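Side-chain contacts in putative uncharacterized protein (Cricetid herpesvirus 2, PDB 4ZKQ), which binds chemokines and probably acts as a viral decoy receptor encoded by a rodent gammaherpesvirus: residues 78-83 with 311-316; 218-223 with 296-301. All blocks are in the same frame, centred on the assembly; numbering follows the deposited sequence.

Interaction 1 of 2, residues 78-83 with 311-316; sequences DITCPA and SVWGTS
The indole of Trp313 meets Thr80 at its edge and Cys81 over one face, in a Cys sulfur-aromatic contact between a loop and a beta-sheet. Segment 78-83 belongs to the loop between strands 68-74 and 85-94, whereas Trp313 stands on strand 308-315, more than two hundred residues later. With CG lodged between its own backbone N and carbonyl carbon (chi1 65°), Trp313 turns its pyrrole edge to the loop, and NE1 donates to Thr80 O at 2.8 Å. The bond is short but bent at the hydrogen (146°); NE1 stands well above the carbonyl plane of Thr80, and the oxygen lies 22° out of the indole plane. Cys81 CB lies 3.6 Å from the centroid of the five-membered ring in a CH-pi contact. Its SG, disulfide-bonded to Cys84, sits over the six-membered ring. Phe378 and Tyr323 also meet the tryptophan, while Glu144 accepts from the backbone N of both Thr80 and Cys81. Thr80 CG2 touches Ser311 CB at 3.9 Å. On the same threonine, OG1 bonds to Lys382 NZ and also to a water, which lies 2.9 Å from Thr80 OG1 and 2.9 Å from Ser311 OG.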
ATOM      1  N   ASP A  78       2.220  -2.783  -1.814  1.00 15.79           N
ATOM      2  CA  ASP A  78       1.518  -3.762  -2.631  1.00 21.56           C
ATOM      3  C   ASP A  78       0.502  -3.129  -3.573  1.00 23.70           C
ATOM      4  O   ASP A  78       0.021  -2.014  -3.355  1.00 21.11           O
ATOM      5  CB  ASP A  78       0.832  -4.789  -1.740  1.00 18.75           C
ATOM      6  CG  ASP A  78       1.789  -5.414  -0.742  1.00 14.16           C
ATOM      7  OD1 ASP A  78       2.813  -5.985  -1.172  1.00 16.71           O
ATOM      8  OD2 ASP A  78       1.518  -5.319   0.465  1.00 17.77           O
ATOM      9  N   ILE A  79       0.185  -3.866  -4.628  1.00 18.36           N
ATOM     10  CA  ILE A  79      -0.841  -3.456  -5.559  1.00 43.42           C
ATOM     11  C   ILE A  79      -2.160  -4.017  -5.064  1.00 57.37           C
ATOM     12  O   ILE A  79      -2.303  -5.238  -4.902  1.00 27.95           O
ATOM     13  CB  ILE A  79      -0.544  -3.953  -6.994  1.00 67.97           C
ATOM     14  CG1 ILE A  79       0.751  -3.325  -7.519  1.00 53.46           C
ATOM     15  CG2 ILE A  79      -1.710  -3.659  -7.937  1.00 42.75           C
ATOM     16  CD1 ILE A  79       1.113  -3.754  -8.926  1.00 55.84           C
ATOM     17  N   THR A  80      -3.105  -3.129  -4.769  1.00 25.06           N
ATOM     18  CA  THR A  80      -4.486  -3.571  -4.604  1.00 19.31           C
ATOM     19  C   THR A  80      -5.353  -2.759  -5.550  1.00 18.93           C
ATOM     20  O   THR A  80      -5.933  -3.303  -6.481  1.00 20.47           O
ATOM     21  CB  THR A  80      -5.002  -3.430  -3.160  1.00 24.67           C
ATOM     22  OG1 THR A  80      -4.225  -4.258  -2.285  1.00 21.03           O
ATOM     23  CG2 THR A  80      -6.464  -3.879  -3.080  1.00 19.24           C
ATOM     24  N   CYS A  81      -5.436  -1.459  -5.295  1.00 18.29           N
ATOM     25  CA  CYS A  81      -6.193  -0.535  -6.133  1.00 17.76           C
ATOM     26  C   CYS A  81      -5.342   0.692  -6.476  1.00 23.92           C
ATOM     27  O   CYS A  81      -5.360   1.680  -5.750  1.00 19.32           O
ATOM     28  CB  CYS A  81      -7.473  -0.087  -5.430  1.00 19.11           C
ATOM     29  SG  CYS A  81      -8.488   1.000  -6.463  1.00 19.65           S
ATOM     30  N   PRO A  82      -4.600   0.631  -7.589  1.00 21.04           N
ATOM     31  CA  PRO A  82      -3.652   1.697  -7.940  1.00 20.11           C
ATOM     32  C   PRO A  82      -4.247   3.105  -7.975  1.00 19.66           C
ATOM     33  O   PRO A  82      -3.558   4.045  -7.569  1.00 23.70           O
ATOM     34  CB  PRO A  82      -3.172   1.281  -9.333  1.00 29.63           C
ATOM     35  CG  PRO A  82      -3.269  -0.215  -9.317  1.00 30.74           C
ATOM     36  CD  PRO A  82      -4.494  -0.523  -8.502  1.00 24.85           C
ATOM     37  N   ALA A  83      -5.493   3.251  -8.416  1.00 18.21           N
ATOM     38  CA  ALA A  83      -6.084   4.574  -8.614  1.00 25.86           C
ATOM     39  C   ALA A  83      -6.889   5.062  -7.409  1.00 27.99           C
ATOM     40  O   ALA A  83      -7.219   6.243  -7.331  1.00 21.31           O
ATOM     41  CB  ALA A  83      -6.966   4.566  -9.854  1.00 31.41           C
ATOM     42  N   SER A 311      -9.468  -7.891   0.444  1.00 13.70           N
ATOM     43  CA  SER A 311      -9.739  -6.564  -0.090  1.00 13.41           C
ATOM     44  C   SER A 311     -10.493  -6.732  -1.392  1.00 16.01           C
ATOM     45  O   SER A 311     -10.084  -7.521  -2.237  1.00 13.75           O
ATOM     46  CB  SER A 311      -8.446  -5.781  -0.338  1.00 20.73           C
ATOM     47  OG  SER A 311      -7.585  -5.814   0.781  1.00 20.49           O
ATOM     48  N   VAL A 312     -11.580  -5.990  -1.562  1.00 14.80           N
ATOM     49  CA  VAL A 312     -12.335  -6.051  -2.807  1.00 18.67           C
ATOM     50  C   VAL A 312     -12.697  -4.648  -3.239  1.00 17.61           C
ATOM     51  O   VAL A 312     -13.073  -3.810  -2.420  1.00 20.52           O
ATOM     52  CB  VAL A 312     -13.608  -6.918  -2.666  1.00 19.25           C
ATOM     53  CG1 VAL A 312     -14.528  -6.373  -1.585  1.00 18.31           C
ATOM     54  CG2 VAL A 312     -14.342  -7.039  -4.006  1.00 21.83           C
ATOM     55  N   TRP A 313     -12.563  -4.382  -4.532  1.00 17.32           N
ATOM     56  CA  TRP A 313     -13.028  -3.117  -5.058  1.00 18.22           C
ATOM     57  C   TRP A 313     -13.561  -3.289  -6.463  1.00 19.20           C
ATOM     58  O   TRP A 313     -13.275  -4.281  -7.126  1.00 17.27           O
ATOM     59  CB  TRP A 313     -11.912  -2.071  -5.024  1.00 17.91           C
ATOM     60  CG  TRP A 313     -10.743  -2.356  -5.896  1.00 18.96           C
ATOM     61  CD1 TRP A 313      -9.614  -3.044  -5.555  1.00 20.96           C
ATOM     62  CD2 TRP A 313     -10.568  -1.946  -7.253  1.00 23.59           C
ATOM     63  NE1 TRP A 313      -8.746  -3.086  -6.617  1.00 22.11           N
ATOM     64  CE2 TRP A 313      -9.310  -2.417  -7.676  1.00 19.91           C
ATOM     65  CE3 TRP A 313     -11.354  -1.220  -8.156  1.00 25.32           C
ATOM     66  CZ2 TRP A 313      -8.821  -2.196  -8.956  1.00 28.78           C
ATOM     67  CZ3 TRP A 313     -10.868  -0.999  -9.427  1.00 26.25           C
ATOM     68  CH2 TRP A 313      -9.615  -1.483  -9.817  1.00 24.08           C
ATOM     69  N   GLY A 314     -14.350  -2.322  -6.912  1.00 19.51           N
ATOM     70  CA  GLY A 314     -14.879  -2.379  -8.258  1.00 23.87           C
ATOM     71  C   GLY A 314     -15.230  -1.018  -8.808  1.00 33.09           C
ATOM     72  O   GLY A 314     -15.258  -0.027  -8.085  1.00 24.27           O
ATOM     73  N   THR A 315     -15.480  -0.990 -10.111  1.00 33.61           N
ATOM     74  CA  THR A 315     -15.913   0.207 -10.810  1.00 38.15           C
ATOM     75  C   THR A 315     -16.771  -0.240 -11.985  1.00 40.78           C
ATOM     76  O   THR A 315     -16.455  -1.233 -12.641  1.00 32.96           O
ATOM     77  CB  THR A 315     -14.722   1.062 -11.310  1.00 42.09           C
ATOM     78  OG1 THR A 315     -15.214   2.220 -11.992  1.00 67.02           O
ATOM     79  CG2 THR A 315     -13.830   0.263 -12.253  1.00 34.52           C
ATOM     80  N   SER A 316     -17.861   0.474 -12.237  1.00 56.67           N
ATOM     81  CA  SER A 316     -18.769   0.121 -13.322  1.00 65.87           C
ATOM     82  C   SER A 316     -18.204   0.473 -14.690  1.00 74.38           C
ATOM     83  O   SER A 316     -18.827   0.192 -15.713  1.00 75.10           O
ATOM     84  CB  SER A 316     -20.117   0.820 -13.144  1.00 69.17           C
ATOM     85  OG  SER A 316     -20.898   0.192 -12.148  1.00 70.88           O
TER
HETATM   86  O   HOH W   1      -5.357  -4.047   0.405  1.00 20.50           O

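Interaction 2 of 2, residues 218-223 with 296-301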
ATOM      1  N   TYR A 218       4.048 -15.878  -1.869  1.00 15.05           N
ATOM      2  CA  TYR A 218       3.628 -16.662  -3.019  1.00 21.55           C
ATOM      3  C   TYR A 218       2.335 -16.065  -3.551  1.00 18.98           C
ATOM      4  O   TYR A 218       1.282 -16.180  -2.920  1.00 18.04           O
ATOM      5  CB  TYR A 218       3.446 -18.144  -2.677  1.00 22.17           C
ATOM      6  CG  TYR A 218       3.454 -18.995  -3.929  1.00 46.83           C
ATOM      7  CD1 TYR A 218       2.322 -19.096  -4.731  1.00 50.19           C
ATOM      8  CD2 TYR A 218       4.606 -19.661  -4.334  1.00 40.75           C
ATOM      9  CE1 TYR A 218       2.328 -19.856  -5.890  1.00 46.73           C
ATOM     10  CE2 TYR A 218       4.620 -20.423  -5.492  1.00 49.97           C
ATOM     11  CZ  TYR A 218       3.478 -20.515  -6.265  1.00 54.02           C
ATOM     12  OH  TYR A 218       3.481 -21.271  -7.416  1.00 71.92           O
ATOM     13  N   HIS A 219       2.429 -15.416  -4.707  1.00 18.10           N
ATOM     14  CA  HIS A 219       1.303 -14.695  -5.282  1.00 16.61           C
ATOM     15  C   HIS A 219       0.792 -15.412  -6.516  1.00 20.43           C
ATOM     16  O   HIS A 219       1.563 -16.006  -7.270  1.00 19.41           O
ATOM     17  CB  HIS A 219       1.704 -13.260  -5.629  1.00 21.56           C
ATOM     18  CG  HIS A 219       2.867 -13.169  -6.564  1.00 28.41           C
ATOM     19  ND1 HIS A 219       2.719 -13.058  -7.931  1.00 27.77           N
ATOM     20  CD2 HIS A 219       4.202 -13.189  -6.333  1.00 22.71           C
ATOM     21  CE1 HIS A 219       3.906 -13.006  -8.498  1.00 26.34           C
ATOM     22  NE2 HIS A 219       4.827 -13.082  -7.552  1.00 29.23           N
ATOM     23  N   ARG A 220      -0.522 -15.373  -6.686  1.00 15.49           N
ATOM     24  CA  ARG A 220      -1.182 -15.882  -7.879  1.00 22.23           C
ATOM     25  C   ARG A 220      -2.260 -14.900  -8.289  1.00 22.45           C
ATOM     26  O   ARG A 220      -2.913 -14.286  -7.437  1.00 19.85           O
ATOM     27  CB  ARG A 220      -1.771 -17.271  -7.628  1.00 22.19           C
ATOM     28  CG  ARG A 220      -0.724 -18.359  -7.642  1.00 25.68           C
ATOM     29  CD  ARG A 220      -1.289 -19.714  -7.292  1.00 34.28           C
ATOM     30  NE  ARG A 220      -1.601 -19.831  -5.872  1.00 46.04           N
ATOM     31  CZ  ARG A 220      -1.892 -20.977  -5.262  1.00 44.42           C
ATOM     32  NH1 ARG A 220      -1.904 -22.113  -5.946  1.00 56.89           N
ATOM     33  NH2 ARG A 220      -2.165 -20.986  -3.965  1.00 45.52           N
ATOM     34  N   LEU A 221      -2.421 -14.736  -9.596  1.00 17.00           N
ATOM     35  CA  LEU A 221      -3.433 -13.849 -10.143  1.00 17.27           C
ATOM     36  C   LEU A 221      -4.318 -14.635 -11.091  1.00 22.63           C
ATOM     37  O   LEU A 221      -3.822 -15.351 -11.964  1.00 21.79           O
ATOM     38  CB  LEU A 221      -2.789 -12.668 -10.867  1.00 20.08           C
ATOM     39  CG  LEU A 221      -3.765 -11.704 -11.540  1.00 23.79           C
ATOM     40  CD1 LEU A 221      -4.728 -11.085 -10.531  1.00 27.43           C
ATOM     41  CD2 LEU A 221      -3.001 -10.625 -12.284  1.00 27.02           C
ATOM     42  N   TYR A 222      -5.624 -14.503 -10.897  1.00 21.57           N
ATOM     43  CA  TYR A 222      -6.615 -15.209 -11.695  1.00 24.42           C
ATOM     44  C   TYR A 222      -7.587 -14.256 -12.367  1.00 23.70           C
ATOM     45  O   TYR A 222      -7.805 -13.138 -11.902  1.00 22.75           O
ATOM     46  CB  TYR A 222      -7.438 -16.163 -10.836  1.00 22.26           C
ATOM     47  CG  TYR A 222      -6.678 -17.189 -10.039  1.00 24.09           C
ATOM     48  CD1 TYR A 222      -6.046 -16.847  -8.851  1.00 26.31           C
ATOM     49  CD2 TYR A 222      -6.643 -18.517 -10.443  1.00 27.29           C
ATOM     50  CE1 TYR A 222      -5.370 -17.796  -8.106  1.00 27.71           C
ATOM     51  CE2 TYR A 222      -5.974 -19.470  -9.708  1.00 28.53           C
ATOM     52  CZ  TYR A 222      -5.342 -19.105  -8.539  1.00 33.33           C
ATOM     53  OH  TYR A 222      -4.672 -20.055  -7.807  1.00 36.64           O
ATOM     54  N   CYS A 223      -8.187 -14.721 -13.456  1.00 23.61           N
ATOM     55  CA  CYS A 223      -9.394 -14.107 -13.987  1.00 25.57           C
ATOM     56  C   CYS A 223     -10.438 -15.202 -13.892  1.00 30.47           C
ATOM     57  O   CYS A 223     -10.376 -16.204 -14.606  1.00 34.07           O
ATOM     58  CB  CYS A 223      -9.212 -13.593 -15.421  1.00 27.72           C
ATOM     59  SG  CYS A 223      -8.585 -14.816 -16.591  1.00 25.30           S
ATOM     60  N   TYR A 296     -12.529 -22.457  -5.267  1.00 29.59           N
ATOM     61  CA  TYR A 296     -11.817 -23.190  -4.233  1.00 37.45           C
ATOM     62  C   TYR A 296     -10.478 -22.512  -3.966  1.00 33.43           C
ATOM     63  O   TYR A 296      -9.855 -21.967  -4.881  1.00 29.94           O
ATOM     64  CB  TYR A 296     -11.614 -24.649  -4.660  1.00 40.16           C
ATOM     65  CG  TYR A 296     -10.498 -25.376  -3.937  1.00 44.28           C
ATOM     66  CD1 TYR A 296      -9.185 -25.310  -4.394  1.00 42.32           C
ATOM     67  CD2 TYR A 296     -10.759 -26.144  -2.808  1.00 38.34           C
ATOM     68  CE1 TYR A 296      -8.165 -25.975  -3.739  1.00 46.46           C
ATOM     69  CE2 TYR A 296      -9.744 -26.815  -2.148  1.00 39.76           C
ATOM     70  CZ  TYR A 296      -8.450 -26.726  -2.618  1.00 48.22           C
ATOM     71  OH  TYR A 296      -7.434 -27.389  -1.967  1.00 59.84           O
ATOM     72  N   THR A 297     -10.040 -22.540  -2.714  1.00 30.24           N
ATOM     73  CA  THR A 297      -8.719 -22.031  -2.363  1.00 32.90           C
ATOM     74  C   THR A 297      -8.168 -22.762  -1.144  1.00 31.07           C
ATOM     75  O   THR A 297      -8.925 -23.142  -0.251  1.00 31.19           O
ATOM     76  CB  THR A 297      -8.754 -20.511  -2.075  1.00 31.38           C
ATOM     77  OG1 THR A 297      -7.464 -20.073  -1.634  1.00 32.80           O
ATOM     78  CG2 THR A 297      -9.787 -20.185  -1.010  1.00 28.88           C
ATOM     79  N   ASP A 298      -6.853 -22.964  -1.123  1.00 25.89           N
ATOM     80  CA  ASP A 298      -6.174 -23.543   0.033  1.00 42.08           C
ATOM     81  C   ASP A 298      -5.559 -22.445   0.892  1.00 33.60           C
ATOM     82  O   ASP A 298      -4.741 -22.720   1.762  1.00 30.61           O
ATOM     83  CB  ASP A 298      -5.087 -24.525  -0.413  1.00 41.22           C
ATOM     84  CG  ASP A 298      -3.994 -23.856  -1.229  1.00 49.67           C
ATOM     85  OD1 ASP A 298      -4.259 -22.788  -1.822  1.00 51.00           O
ATOM     86  OD2 ASP A 298      -2.871 -24.396  -1.277  1.00 67.37           O
ATOM     87  N   LEU A 299      -5.958 -21.203   0.642  1.00 28.04           N
ATOM     88  CA  LEU A 299      -5.340 -20.061   1.294  1.00 31.13           C
ATOM     89  C   LEU A 299      -5.436 -20.142   2.813  1.00 24.94           C
ATOM     90  O   LEU A 299      -4.481 -19.820   3.515  1.00 26.89           O
ATOM     91  CB  LEU A 299      -5.982 -18.759   0.802  1.00 23.71           C
ATOM     92  CG  LEU A 299      -5.447 -17.483   1.452  1.00 29.57           C
ATOM     93  CD1 LEU A 299      -4.000 -17.252   1.042  1.00 26.57           C
ATOM     94  CD2 LEU A 299      -6.319 -16.294   1.091  1.00 26.61           C
ATOM     95  N   PHE A 300      -6.584 -20.571   3.325  1.00 26.62           N
ATOM     96  CA  PHE A 300      -6.801 -20.549   4.764  1.00 32.01           C
ATOM     97  C   PHE A 300      -5.997 -21.629   5.484  1.00 39.03           C
ATOM     98  O   PHE A 300      -5.917 -21.623   6.711  1.00 38.39           O
ATOM     99  CB  PHE A 300      -8.291 -20.682   5.074  1.00 31.49           C
ATOM    100  CG  PHE A 300      -9.088 -19.480   4.672  1.00 28.42           C
ATOM    101  CD1 PHE A 300      -9.241 -18.416   5.540  1.00 26.66           C
ATOM    102  CD2 PHE A 300      -9.658 -19.400   3.417  1.00 31.70           C
ATOM    103  CE1 PHE A 300      -9.960 -17.300   5.165  1.00 22.98           C
ATOM    104  CE2 PHE A 300     -10.382 -18.287   3.039  1.00 32.72           C
ATOM    105  CZ  PHE A 300     -10.531 -17.236   3.916  1.00 24.00           C
ATOM    106  N   GLN A 301      -5.382 -22.531   4.720  1.00 40.82           N
ATOM    107  CA  GLN A 301      -4.513 -23.565   5.282  1.00 45.07           C
ATOM    108  C   GLN A 301      -3.062 -23.092   5.378  1.00 41.93           C
ATOM    109  O   GLN A 301      -2.225 -23.753   5.993  1.00 55.86           O
ATOM    110  CB  GLN A 301      -4.589 -24.841   4.440  1.00 52.90           C
ATOM    111  CG  GLN A 301      -6.009 -25.319   4.174  1.00 48.56           C
ATOM    112  CD  GLN A 301      -6.840 -25.421   5.439  1.00 74.60           C
ATOM    113  OE1 GLN A 301      -7.998 -25.006   5.468  1.00 78.43           O
ATOM    114  NE2 GLN A 301      -6.251 -25.978   6.493  1.00 85.24           N
TER
HETATM  115  O   HOH W   2      -7.467 -21.674  -6.615  1.00 47.83           O
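Arg220, on the extended strand 206-223, faces Asp298 in a loop whose backbone turns from extended at Thr297 to helix-like backbone angles at residues 299-301, and the two main chains stay far enough apart that side chains alone make the direct contact. It is a single, loose salt bridge on the surface: Arg220 NH2 reaches Asp298 OD1 at 3.5 Å, a weak hydrogen bond with an N-H...O angle of 138°. The oxygen lies at the edge of the guanidinium, near its plane, but the carboxylate is turned 68° against that plane, which rules out a flat, two-pronged pairing. The arginine chain bends at chi3 (-73°), where it leaves its extended course, and the two side chains cross at about a right angle. The same NH2 has a long, weak ion pair with Glu390, so its charge may be divided between two acids. Elsewhere in the interface, a water donates to Tyr296 O at 3.0 Å and makes a weak bond to Tyr222 OH. Within the loop, Thr297 OG1 accepts from Leu299 N at 3.0 Å, forming an ST turn, and also bonds to Glu390. The loop links strands 290-296 and 308-315, and Leu299 touches strands 378-384 and 388-395; strand 206-223 pairs in parallel with 388-395, while Arg220 and Tyr222 pack on Leu227 of strand 226-231.

Interaction 1 is the buried contact and interaction 2 the surface one, their centres about 17 Å apart and their nearest atoms about 8 Å apart. Both reach the same large mixed sheet, interaction 1 through strand 308-315 and interaction 2 through strand 206-223. The loop holding 296-301 runs on into strand 308-315, so segment 296-301 precedes, in sequence, the strand that carries most of 311-316. Their chemistry follows their places: nearer the centre of the molecule, 78-83 and 311-316 share an aromatic face, a disulfide sulfur and one short hydrogen bond, whereas 218-223 and 296-301 join through opposite charges and a water, with far less surface buried.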